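Local coordinates for Non-structural protein 11 (Prrsv 16244b, PDB 5EYI) that probably acts as a uridylate-specific endoribonuclease, degrading 5'-polyuridines made during viral RNA replication and so keeping host double-stranded RNA sensors from being activated, at residues P9-N14 against V85-T90; W201-D206 against V210-W215; V77-P82 against V112-Y117; R57-Y62 against T90-G95. The protein carries 1 engineered substitution. One frame throughout, in Å; residues are numbered along the deposited sequence.

How the contacts relate
From the N terminus, helix 9-14 of the N-terminal domain opens contact 1, which closes 71 residues on at strand 85-93. Before that closure the chain opens contact 4 at loop 57-62 and contact 3 at 77-82, so contacts 1, 3 and 4 all cross one another. Contact 4 closes on the same strand as contact 1, sharing Thr90 with it; contact 3 closes at 112-117, joining the N-terminal domain to the NendoU domain. Contact 2 follows in series as a local hairpin of the NendoU domain. It still meets contact 1 directly: Asn14 ND2 lies 2.9 Å from Asp206 O, probably a hydrogen bond, which links helix 9-14 to the hairpin.

Contact 1 of 4, residues P9-N14 against V85-T90; sequences PKVAHN and VSYYLT
Val11 faces Tyr87 and Leu89, and these three buried side chains make up the contact of helix 9-14 with strand 85-90 in the mixed sheet of the N-terminal domain. Val11 and Tyr87 approach from opposite directions, the valine branches meeting the phenolic tip of the tyrosine. Tyr87 OH comes between the two methyl groups, at 3.9 Å from Val11 CG1 and equally far from Val11 CG2. Its distance to Val11 CB, 4.1 Å, is only slightly longer, which places the oxygen in front of the fork of the isopropyl group. The tyrosine reaches the helix with its CG lodged between the backbone N and the carbonyl carbon (chi1 52°). Leu89 arrives at a slant beside it and brings one methyl across: Leu89 CD1 lies 3.9 Å from Val11 CG1. That valine methyl therefore serves both partners, whereas CG2 meets Tyr87. Within the strand, Leu89 CG sits in the plane of the Tyr87 ring at its edge, 3.6 Å from Tyr87 CE2, so the two side chains present a joint surface to the helix. No hydrogen bond crosses, and the buried area is a modest 93 Å². Around these three side chains, strand 85-93 runs between strands 64-67 and 51-55: Tyr87 and Leu89 both pack on Cys66, and Leu89 also packs on Leu52, which Ala12 of the helix touches too. Tyr71 of strand 71-73 lies against Tyr87 as well.

Contact 2 of 4, residues W201-D206 against V210-W215; sequences WKMMLD and VRLMVW
Trp201 and Leu212 form an antiparallel hydrogen-bonded pair, and Met203 with Val210 forms a second. The four bonds that result are the tight part of this contact. Trp201 N reaches Leu212 O at 2.9 Å, and the return bond from Leu212 N to Trp201 O is just as long. In the other pair the shortest bond, Val210 N to Met203 O, measures 2.8 Å and is almost straight, at 174° about its hydrogen. Arg211 CA lies 3.1 Å from Trp201 O and adds a CA-H...O contact.

Apolar groups fill the face bearing Trp201, Met203, Val210 and Leu212. Standing between its backbone N and carbonyl carbon, Val210 CG2 is put against the neighbouring backbone, 3.4 Å from Met203 O, and also meets Met203 CG at 4.0 Å. The Trp201 indole turns an edge, not a face, to Val214: CG2 of Val214 lies near the ring plane, 4.0 Å from Trp201 CD1.

The reverse face is looser. Lys202 and Arg211 form the non-hydrogen-bonded pair between those two, Lys202 CG 4.3 Å from Arg211 CG. Lys202 is exposed, and its NZ stays 5.9 Å from the like-charged Arg211 NH2.

This is a beta hairpin of the NendoU domain, twisted so that the strand segments run at 136°. Strand 208-215 is the middle one of three, with 219-223 along its other edge, and Phe222 there packs on Met203 and Val210. Trp215 and Arg211 meet the second subunit, where Trp215 NE1 is hydrogen-bonded to Tyr191 OH of that subunit.

Contact 3 of 4, residues V77-P82 against V112-Y117; sequences VFLGTP and VDCREY
Between Val112 and Cys114, which reach across to Val77 and Leu79, Asp113 OD1 is gripped by two nitrogens of Arg115. NE approaches OD1 to 2.9 Å and NH2 of the same arginine to 3.0 Å, a side-on salt bridge in which both donors converge on a single oxygen. That oxygen lies in the guanidinium plane, only 2° out of it. The NH2 bond uses the syn lone pair, while NE comes from the syn side but well out of the carboxylate plane. The clasp lies beside the residues that make the apolar contact, and Arg115 NH1 is hydrogen-bonded to Pro154 O.

Across the contact, Val112 spreads its methyls over two partners. Val112 crosses Val77 at a slant, Val112 CG1 3.5 Å from Val77 CG1, and Val112 CG2 meets Leu79 CD1. The latter pair, at 3.4 Å, is tighter than ordinary carbon contact and, with Leu79 chi2 off a staggered value (23°), is best taken as doubtful. The second leucine methyl faces sulfur: Leu79 CD2 to Cys114 SG is 4.1 Å. Cys114 brings the sulfur there by keeping it opposite its own backbone N (chi1 179°).

This surface contact joins strand 76-78 of the N-terminal domain to the loop after helix 109-112 in the NendoU domain. The turn is a Schellman motif closing that helix: Asp113, with positive phi, is its C-prime residue, and Cys114 N returns to Arg109 O while Asp113 N returns to Ile110 O.

Contact 4 of 4, residues R57-Y62 against T90-G95; sequences RPIHKY and TKFVKG
Ile59 lies across Thr90, and its longer branch makes the nearest approach. From Ile59 CB the chain turns to CG1, held between the backbone N and the carbonyl carbon (chi1 65°), and this directs the branch at the strand. CG1 then sits 3.3 Å from Thr90 OG1 and 3.9 Å from Thr90 CB. One bond further, CD1 still lies beside the threonine, 3.7 Å from Thr90 OG1, and its far side looks to Phe92. There it meets the ring at its edge, near the ring plane, with Phe92 CE2 4.4 Å away. The next residue adds a second touch, His60 CB lying 3.9 Å from Thr90 CG2. Thr90 thus meets the loop through both of its branches.

One water joins the backbones, giving to Tyr62 O at 2.9 Å and accepting from Lys91 N at 2.8 Å. Within the loop, Tyr62 N makes a long bond to His60 ND1 in the imidazole plane, so a neutral His60 would probably carry its proton on NE2.

The loop between strands 51-55 and 64-67 thus folds onto strand 85-93 of the N-terminal domain, where Phe92 also packs on Ala97 of strand 96-98. No direct hydrogen bond links the segments. The threonine hydroxyl is hydrogen-bonded to OG of Ser63, the residue following segment 57-62, which is also hydrogen-bonded to Ile59 N. The chemistry is therefore mixed: an aliphatic branch over a hydroxyl satisfied by serine, with a water bridging the main chains.

Contact 1 of 4, residues P9-N14 against V85-T90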
# COMPACT_ATOMS: atom_id res chain seq x y z
N PRO A 9 11.50 -19.82 15.23
CA PRO A 9 12.86 -19.44 14.77
C PRO A 9 12.97 -18.09 14.06
O PRO A 9 13.87 -17.31 14.35
CB PRO A 9 13.25 -20.60 13.86
CG PRO A 9 12.52 -21.78 14.43
CD PRO A 9 11.23 -21.25 14.99
N LYS A 10 12.02 -17.82 13.16
CA LYS A 10 12.01 -16.59 12.38
C LYS A 10 12.04 -15.28 13.18
O LYS A 10 12.64 -14.31 12.72
CB LYS A 10 10.82 -16.57 11.43
CG LYS A 10 9.45 -16.59 12.10
CD LYS A 10 8.38 -17.00 11.11
CE LYS A 10 7.05 -17.17 11.80
NZ LYS A 10 6.01 -17.66 10.85
N VAL A 11 11.41 -15.26 14.36
CA VAL A 11 11.40 -14.07 15.22
C VAL A 11 12.83 -13.73 15.65
O VAL A 11 13.26 -12.57 15.52
CB VAL A 11 10.50 -14.27 16.47
CG1 VAL A 11 10.81 -13.25 17.56
CG2 VAL A 11 9.03 -14.18 16.10
N ALA A 12 13.53 -14.73 16.17
CA ALA A 12 14.93 -14.55 16.59
C ALA A 12 15.82 -14.21 15.39
O ALA A 12 16.65 -13.32 15.49
CB ALA A 12 15.45 -15.79 17.30
N HIS A 13 15.64 -14.92 14.26
CA HIS A 13 16.43 -14.67 13.06
C HIS A 13 16.31 -13.21 12.62
O HIS A 13 17.31 -12.55 12.35
CB HIS A 13 16.02 -15.56 11.89
CG HIS A 13 16.22 -17.02 12.11
ND1 HIS A 13 17.03 -17.54 13.10
CD2 HIS A 13 15.72 -18.09 11.45
CE1 HIS A 13 17.00 -18.86 13.05
NE2 HIS A 13 16.22 -19.22 12.05
N ASN A 14 15.08 -12.69 12.62
CA ASN A 14 14.84 -11.30 12.24
C ASN A 14 15.55 -10.28 13.14
O ASN A 14 15.78 -9.16 12.71
CB ASN A 14 13.33 -11.00 12.18
CG ASN A 14 12.61 -11.81 11.10
OD1 ASN A 14 13.23 -12.28 10.15
ND2 ASN A 14 11.32 -11.99 11.26
N VAL A 85 0.10 -13.07 26.55
CA VAL A 85 1.56 -13.02 26.36
C VAL A 85 2.08 -14.43 26.17
O VAL A 85 1.86 -15.29 27.02
CB VAL A 85 2.27 -12.39 27.58
CG1 VAL A 85 3.79 -12.44 27.41
CG2 VAL A 85 1.79 -10.96 27.81
N SER A 86 2.76 -14.68 25.04
CA SER A 86 3.33 -16.01 24.77
C SER A 86 4.67 -16.16 25.48
O SER A 86 4.96 -17.21 26.06
CB SER A 86 3.50 -16.23 23.26
OG SER A 86 2.27 -16.00 22.60
N TYR A 87 5.48 -15.11 25.43
CA TYR A 87 6.80 -15.05 26.10
C TYR A 87 7.25 -13.59 26.10
O TYR A 87 6.67 -12.77 25.40
CB TYR A 87 7.84 -15.94 25.37
CG TYR A 87 7.93 -15.67 23.88
CD1 TYR A 87 7.15 -16.39 22.98
CD2 TYR A 87 8.76 -14.67 23.38
CE1 TYR A 87 7.20 -16.12 21.62
CE2 TYR A 87 8.81 -14.40 22.01
CZ TYR A 87 8.03 -15.14 21.14
OH TYR A 87 8.07 -14.87 19.78
N TYR A 88 8.28 -13.29 26.88
CA TYR A 88 8.96 -11.99 26.87
C TYR A 88 10.29 -12.15 26.16
O TYR A 88 10.90 -13.20 26.25
CB TYR A 88 9.22 -11.48 28.29
CG TYR A 88 7.96 -11.00 28.97
CD1 TYR A 88 7.14 -11.89 29.64
CD2 TYR A 88 7.59 -9.66 28.91
CE1 TYR A 88 5.98 -11.46 30.24
CE2 TYR A 88 6.42 -9.22 29.50
CZ TYR A 88 5.62 -10.13 30.17
OH TYR A 88 4.46 -9.71 30.75
N LEU A 89 10.72 -11.11 25.46
CA LEU A 89 12.05 -11.06 24.87
C LEU A 89 12.84 -9.90 25.45
O LEU A 89 12.33 -8.79 25.56
CB LEU A 89 11.98 -10.89 23.35
CG LEU A 89 11.61 -12.13 22.53
CD1 LEU A 89 11.69 -11.77 21.05
CD2 LEU A 89 12.48 -13.33 22.84
N THR A 90 14.09 -10.17 25.80
CA THR A 90 15.00 -9.13 26.24
C THR A 90 16.29 -9.25 25.45
O THR A 90 16.91 -10.30 25.45
CB THR A 90 15.26 -9.23 27.76
OG1 THR A 90 14.03 -9.46 28.45
CG2 THR A 90 15.88 -7.93 28.28

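Contact 2 of 4, residues W201-D206 against V210-W215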
# COMPACT_ATOMS: atom_id res chain seq x y z
N TRP A 201 1.54 1.16 4.35
CA TRP A 201 1.93 1.29 5.76
C TRP A 201 3.30 0.64 5.99
O TRP A 201 3.58 -0.42 5.44
CB TRP A 201 0.92 0.61 6.66
CG TRP A 201 -0.48 1.13 6.60
CD1 TRP A 201 -1.53 0.61 5.89
CD2 TRP A 201 -1.00 2.25 7.32
NE1 TRP A 201 -2.67 1.35 6.12
CE2 TRP A 201 -2.38 2.35 7.00
CE3 TRP A 201 -0.44 3.18 8.21
CZ2 TRP A 201 -3.20 3.36 7.53
CZ3 TRP A 201 -1.25 4.18 8.74
CH2 TRP A 201 -2.62 4.26 8.39
N LYS A 202 4.14 1.26 6.82
CA LYS A 202 5.38 0.61 7.27
C LYS A 202 5.19 0.08 8.69
O LYS A 202 4.69 0.78 9.55
CB LYS A 202 6.57 1.58 7.26
CG LYS A 202 7.19 1.79 5.89
CD LYS A 202 8.72 1.76 5.94
CE LYS A 202 9.30 3.01 6.60
NZ LYS A 202 10.78 2.92 6.76
N MET A 203 5.56 -1.18 8.91
CA MET A 203 5.43 -1.79 10.24
C MET A 203 6.38 -2.97 10.35
O MET A 203 7.14 -3.27 9.44
CB MET A 203 3.97 -2.19 10.53
CG MET A 203 3.38 -3.20 9.55
SD MET A 203 1.58 -3.38 9.71
CE MET A 203 1.53 -4.33 11.22
N MET A 204 6.35 -3.61 11.51
CA MET A 204 7.15 -4.79 11.74
C MET A 204 6.25 -6.00 11.95
O MET A 204 5.17 -5.89 12.56
CB MET A 204 8.10 -4.58 12.91
CG MET A 204 9.34 -3.78 12.53
SD MET A 204 10.48 -3.70 13.92
CE MET A 204 12.06 -3.70 13.09
N LEU A 205 6.70 -7.13 11.41
CA LEU A 205 6.10 -8.44 11.61
C LEU A 205 7.21 -9.37 12.04
O LEU A 205 8.19 -9.55 11.29
CB LEU A 205 5.46 -8.93 10.32
CG LEU A 205 4.98 -10.38 10.22
CD1 LEU A 205 4.11 -10.79 11.40
CD2 LEU A 205 4.20 -10.55 8.93
N ASP A 206 7.10 -9.93 13.25
CA ASP A 206 8.17 -10.74 13.86
C ASP A 206 9.50 -9.98 13.90
O ASP A 206 10.56 -10.56 13.67
CB ASP A 206 8.34 -12.09 13.11
CG ASP A 206 7.08 -12.93 13.09
OD1 ASP A 206 6.32 -12.89 14.08
OD2 ASP A 206 6.84 -13.65 12.09
N VAL A 210 8.44 -4.54 7.26
CA VAL A 210 7.59 -4.92 6.13
C VAL A 210 6.76 -3.73 5.74
O VAL A 210 6.72 -2.73 6.47
CB VAL A 210 6.66 -6.11 6.48
CG1 VAL A 210 7.48 -7.34 6.85
CG2 VAL A 210 5.68 -5.76 7.60
N ARG A 211 6.08 -3.85 4.61
CA ARG A 211 5.09 -2.88 4.18
C ARG A 211 3.75 -3.58 3.98
O ARG A 211 3.70 -4.69 3.45
CB ARG A 211 5.53 -2.19 2.89
CG ARG A 211 6.81 -1.38 3.04
CD ARG A 211 7.26 -0.74 1.74
NE ARG A 211 8.63 -0.21 1.84
CZ ARG A 211 9.75 -0.92 1.70
NH1 ARG A 211 9.73 -2.23 1.45
NH2 ARG A 211 10.93 -0.30 1.82
N LEU A 212 2.67 -2.95 4.43
CA LEU A 212 1.32 -3.47 4.23
C LEU A 212 0.69 -2.56 3.21
O LEU A 212 0.54 -1.37 3.44
CB LEU A 212 0.51 -3.46 5.53
CG LEU A 212 -0.94 -3.96 5.46
CD1 LEU A 212 -1.03 -5.42 5.01
CD2 LEU A 212 -1.62 -3.77 6.80
N MET A 213 0.33 -3.13 2.07
CA MET A 213 -0.33 -2.38 1.02
C MET A 213 -1.81 -2.62 1.18
O MET A 213 -2.23 -3.77 1.25
CB MET A 213 0.13 -2.87 -0.35
CG MET A 213 1.64 -2.97 -0.48
SD MET A 213 2.54 -1.56 0.19
CE MET A 213 4.08 -1.78 -0.68
N VAL A 214 -2.59 -1.54 1.25
CA VAL A 214 -4.04 -1.61 1.34
C VAL A 214 -4.68 -0.82 0.20
O VAL A 214 -4.35 0.35 -0.00
CB VAL A 214 -4.55 -1.07 2.69
CG1 VAL A 214 -6.08 -1.11 2.75
CG2 VAL A 214 -3.93 -1.87 3.84
N TRP A 215 -5.59 -1.46 -0.52
CA TRP A 215 -6.51 -0.79 -1.43
C TRP A 215 -7.90 -0.79 -0.81
O TRP A 215 -8.51 -1.85 -0.62
CB TRP A 215 -6.54 -1.47 -2.79
CG TRP A 215 -5.40 -1.08 -3.64
CD1 TRP A 215 -5.40 -0.13 -4.61
CD2 TRP A 215 -4.07 -1.63 -3.61
NE1 TRP A 215 -4.16 -0.06 -5.20
CE2 TRP A 215 -3.33 -0.96 -4.61
CE3 TRP A 215 -3.45 -2.62 -2.85
CZ2 TRP A 215 -1.99 -1.25 -4.86
CZ3 TRP A 215 -2.12 -2.91 -3.09
CH2 TRP A 215 -1.40 -2.23 -4.09

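Contact 3 of 4, residues V77-P82 against V112-Y117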
# COMPACT_ATOMS: atom_id res chain seq x y z
N VAL A 77 5.50 -26.85 18.88
CA VAL A 77 5.05 -25.52 18.50
C VAL A 77 3.61 -25.36 18.96
O VAL A 77 2.79 -26.27 18.78
CB VAL A 77 5.10 -25.34 16.96
CG1 VAL A 77 4.61 -23.96 16.56
CG2 VAL A 77 6.50 -25.58 16.44
N PHE A 78 3.31 -24.21 19.54
CA PHE A 78 1.95 -23.89 19.98
C PHE A 78 1.48 -22.61 19.33
O PHE A 78 2.27 -21.69 19.07
CB PHE A 78 1.91 -23.77 21.51
CG PHE A 78 2.32 -25.02 22.21
CD1 PHE A 78 3.65 -25.27 22.51
CD2 PHE A 78 1.37 -26.00 22.52
CE1 PHE A 78 4.04 -26.44 23.13
CE2 PHE A 78 1.76 -27.19 23.15
CZ PHE A 78 3.09 -27.41 23.45
N LEU A 79 0.18 -22.57 19.05
CA LEU A 79 -0.49 -21.37 18.56
C LEU A 79 -0.49 -20.28 19.62
O LEU A 79 -0.63 -20.56 20.80
CB LEU A 79 -1.94 -21.69 18.16
CG LEU A 79 -2.25 -22.15 16.73
CD1 LEU A 79 -1.07 -22.76 15.99
CD2 LEU A 79 -3.44 -23.09 16.71
N GLY A 80 -0.35 -19.04 19.17
CA GLY A 80 -0.56 -17.89 20.02
C GLY A 80 -2.05 -17.72 20.28
O GLY A 80 -2.90 -18.11 19.46
N THR A 81 -2.36 -17.16 21.45
CA THR A 81 -3.72 -16.81 21.82
C THR A 81 -3.80 -15.29 21.81
O THR A 81 -3.04 -14.65 22.53
CB THR A 81 -4.06 -17.33 23.22
OG1 THR A 81 -3.85 -18.74 23.26
CG2 THR A 81 -5.52 -17.03 23.60
N PRO A 82 -4.72 -14.71 21.01
CA PRO A 82 -4.87 -13.25 20.97
C PRO A 82 -4.98 -12.63 22.37
O PRO A 82 -5.71 -13.14 23.22
CB PRO A 82 -6.20 -13.06 20.24
CG PRO A 82 -6.36 -14.28 19.41
CD PRO A 82 -5.73 -15.39 20.17
N VAL A 112 2.62 -25.24 12.50
CA VAL A 112 1.83 -26.45 12.81
C VAL A 112 0.86 -26.86 11.71
O VAL A 112 0.24 -27.90 11.83
CB VAL A 112 1.08 -26.37 14.16
CG1 VAL A 112 2.04 -25.98 15.27
CG2 VAL A 112 -0.09 -25.40 14.12
N ASP A 113 0.74 -26.05 10.66
CA ASP A 113 -0.20 -26.26 9.55
C ASP A 113 -1.67 -26.22 9.99
O ASP A 113 -2.50 -26.96 9.46
CB ASP A 113 0.12 -27.56 8.79
CG ASP A 113 -0.44 -27.56 7.37
OD1 ASP A 113 -0.55 -26.48 6.75
OD2 ASP A 113 -0.78 -28.64 6.87
N CYS A 114 -1.98 -25.35 10.94
CA CYS A 114 -3.36 -25.10 11.31
C CYS A 114 -3.89 -23.96 10.45
O CYS A 114 -3.38 -22.84 10.53
CB CYS A 114 -3.49 -24.73 12.78
SG CYS A 114 -5.20 -24.39 13.25
N ARG A 115 -4.91 -24.24 9.64
CA ARG A 115 -5.47 -23.24 8.72
C ARG A 115 -6.85 -22.74 9.14
O ARG A 115 -7.63 -22.30 8.30
CB ARG A 115 -5.48 -23.81 7.32
CG ARG A 115 -4.13 -24.41 6.97
CD ARG A 115 -3.97 -24.63 5.50
NE ARG A 115 -2.65 -25.17 5.21
CZ ARG A 115 -2.11 -25.26 4.00
NH1 ARG A 115 -2.77 -24.81 2.92
NH2 ARG A 115 -0.91 -25.79 3.86
N GLU A 116 -7.11 -22.76 10.45
CA GLU A 116 -8.36 -22.31 11.01
C GLU A 116 -8.22 -20.89 11.51
O GLU A 116 -7.13 -20.44 11.87
CB GLU A 116 -8.76 -23.21 12.19
CG GLU A 116 -8.80 -24.71 11.89
CD GLU A 116 -9.77 -25.08 10.78
OE1 GLU A 116 -10.90 -24.53 10.75
OE2 GLU A 116 -9.42 -25.93 9.93
N TYR A 117 -9.34 -20.18 11.54
CA TYR A 117 -9.44 -18.90 12.22
C TYR A 117 -9.21 -19.11 13.71
O TYR A 117 -9.55 -20.15 14.25
CB TYR A 117 -10.83 -18.30 12.01
CG TYR A 117 -11.12 -17.88 10.59
CD1 TYR A 117 -10.44 -16.81 10.00
CD2 TYR A 117 -12.07 -18.55 9.82
CE1 TYR A 117 -10.70 -16.42 8.70
CE2 TYR A 117 -12.34 -18.17 8.51
CZ TYR A 117 -11.66 -17.10 7.96
OH TYR A 117 -11.93 -16.73 6.67

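Contact 4 of 4, residues R57-Y62 against T90-G95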
# COMPACT_ATOMS: atom_id res chain seq x y z
N ARG A 57 8.35 -14.59 32.21
CA ARG A 57 8.05 -13.38 32.96
C ARG A 57 9.06 -12.31 32.60
O ARG A 57 10.17 -12.64 32.18
CB ARG A 57 8.16 -13.66 34.46
CG ARG A 57 7.32 -14.83 34.94
CD ARG A 57 7.51 -15.05 36.43
NE ARG A 57 6.86 -14.03 37.24
CZ ARG A 57 6.85 -14.00 38.58
NH1 ARG A 57 7.47 -14.93 39.30
NH2 ARG A 57 6.22 -13.01 39.20
N PRO A 58 8.71 -11.02 32.79
CA PRO A 58 9.66 -9.96 32.44
C PRO A 58 10.91 -10.03 33.31
O PRO A 58 10.80 -10.36 34.49
CB PRO A 58 8.89 -8.65 32.69
CG PRO A 58 7.52 -9.03 33.13
CD PRO A 58 7.48 -10.50 33.42
N ILE A 59 12.08 -9.76 32.72
CA ILE A 59 13.35 -9.77 33.45
C ILE A 59 14.04 -8.41 33.52
O ILE A 59 15.05 -8.27 34.19
CB ILE A 59 14.34 -10.82 32.89
CG1 ILE A 59 14.77 -10.50 31.46
CG2 ILE A 59 13.72 -12.21 32.96
CD1 ILE A 59 15.85 -11.43 30.94
N HIS A 60 13.50 -7.41 32.83
CA HIS A 60 14.10 -6.08 32.73
C HIS A 60 13.01 -5.12 32.29
O HIS A 60 11.98 -5.57 31.78
CB HIS A 60 15.23 -6.10 31.69
CG HIS A 60 16.18 -4.94 31.78
ND1 HIS A 60 15.96 -3.74 31.15
CD2 HIS A 60 17.37 -4.82 32.41
CE1 HIS A 60 16.96 -2.92 31.40
NE2 HIS A 60 17.83 -3.55 32.16
N LYS A 61 13.22 -3.82 32.48
CA LYS A 61 12.30 -2.78 32.00
C LYS A 61 12.06 -2.80 30.47
O LYS A 61 11.03 -2.34 29.99
CB LYS A 61 12.81 -1.39 32.43
CG LYS A 61 11.95 -0.18 32.03
CD LYS A 61 10.48 -0.32 32.45
CE LYS A 61 9.61 0.84 31.97
NZ LYS A 61 9.64 2.01 32.90
N TYR A 62 13.02 -3.35 29.73
CA TYR A 62 13.01 -3.40 28.29
C TYR A 62 12.60 -4.78 27.78
O TYR A 62 12.66 -5.03 26.58
CB TYR A 62 14.40 -3.05 27.75
CG TYR A 62 14.91 -1.64 28.01
CD1 TYR A 62 14.04 -0.55 28.14
CD2 TYR A 62 16.28 -1.40 28.08
CE1 TYR A 62 14.53 0.74 28.35
CE2 TYR A 62 16.78 -0.12 28.29
CZ TYR A 62 15.91 0.95 28.43
OH TYR A 62 16.40 2.21 28.64
N THR A 90 14.09 -10.17 25.80
CA THR A 90 15.00 -9.13 26.24
C THR A 90 16.29 -9.25 25.45
O THR A 90 16.91 -10.30 25.45
CB THR A 90 15.26 -9.23 27.76
OG1 THR A 90 14.03 -9.46 28.45
CG2 THR A 90 15.88 -7.93 28.28
N LYS A 91 16.67 -8.18 24.77
CA LYS A 91 17.85 -8.18 23.91
C LYS A 91 18.99 -7.43 24.58
O LYS A 91 18.86 -6.25 24.90
CB LYS A 91 17.51 -7.51 22.58
CG LYS A 91 18.68 -7.35 21.63
CD LYS A 91 18.18 -7.02 20.24
CE LYS A 91 19.30 -6.56 19.32
NZ LYS A 91 18.82 -6.53 17.91
N PHE A 92 20.10 -8.11 24.78
CA PHE A 92 21.30 -7.49 25.31
C PHE A 92 22.32 -7.37 24.20
O PHE A 92 22.59 -8.36 23.53
CB PHE A 92 21.89 -8.32 26.43
CG PHE A 92 21.02 -8.38 27.64
CD1 PHE A 92 21.20 -7.47 28.68
CD2 PHE A 92 20.01 -9.33 27.75
CE1 PHE A 92 20.38 -7.52 29.81
CE2 PHE A 92 19.20 -9.38 28.87
CZ PHE A 92 19.39 -8.48 29.91
N VAL A 93 22.86 -6.17 23.99
CA VAL A 93 24.02 -5.99 23.12
C VAL A 93 25.15 -5.41 23.98
O VAL A 93 24.96 -4.42 24.69
CB VAL A 93 23.72 -5.15 21.84
CG1 VAL A 93 22.35 -5.52 21.26
CG2 VAL A 93 23.82 -3.65 22.06
N LYS A 94 26.31 -6.07 23.95
CA LYS A 94 27.46 -5.73 24.79
C LYS A 94 27.12 -5.63 26.28
O LYS A 94 27.57 -4.72 26.97
CB LYS A 94 28.15 -4.46 24.27
CG LYS A 94 28.80 -4.64 22.90
CD LYS A 94 30.01 -3.72 22.72
CE LYS A 94 30.77 -4.04 21.44
NZ LYS A 94 29.92 -3.88 20.23
N GLY A 95 26.28 -6.55 26.75
CA GLY A 95 25.88 -6.62 28.15
C GLY A 95 24.75 -5.69 28.57
O GLY A 95 24.22 -5.85 29.68
O HOH W 1 15.04 -5.92 25.21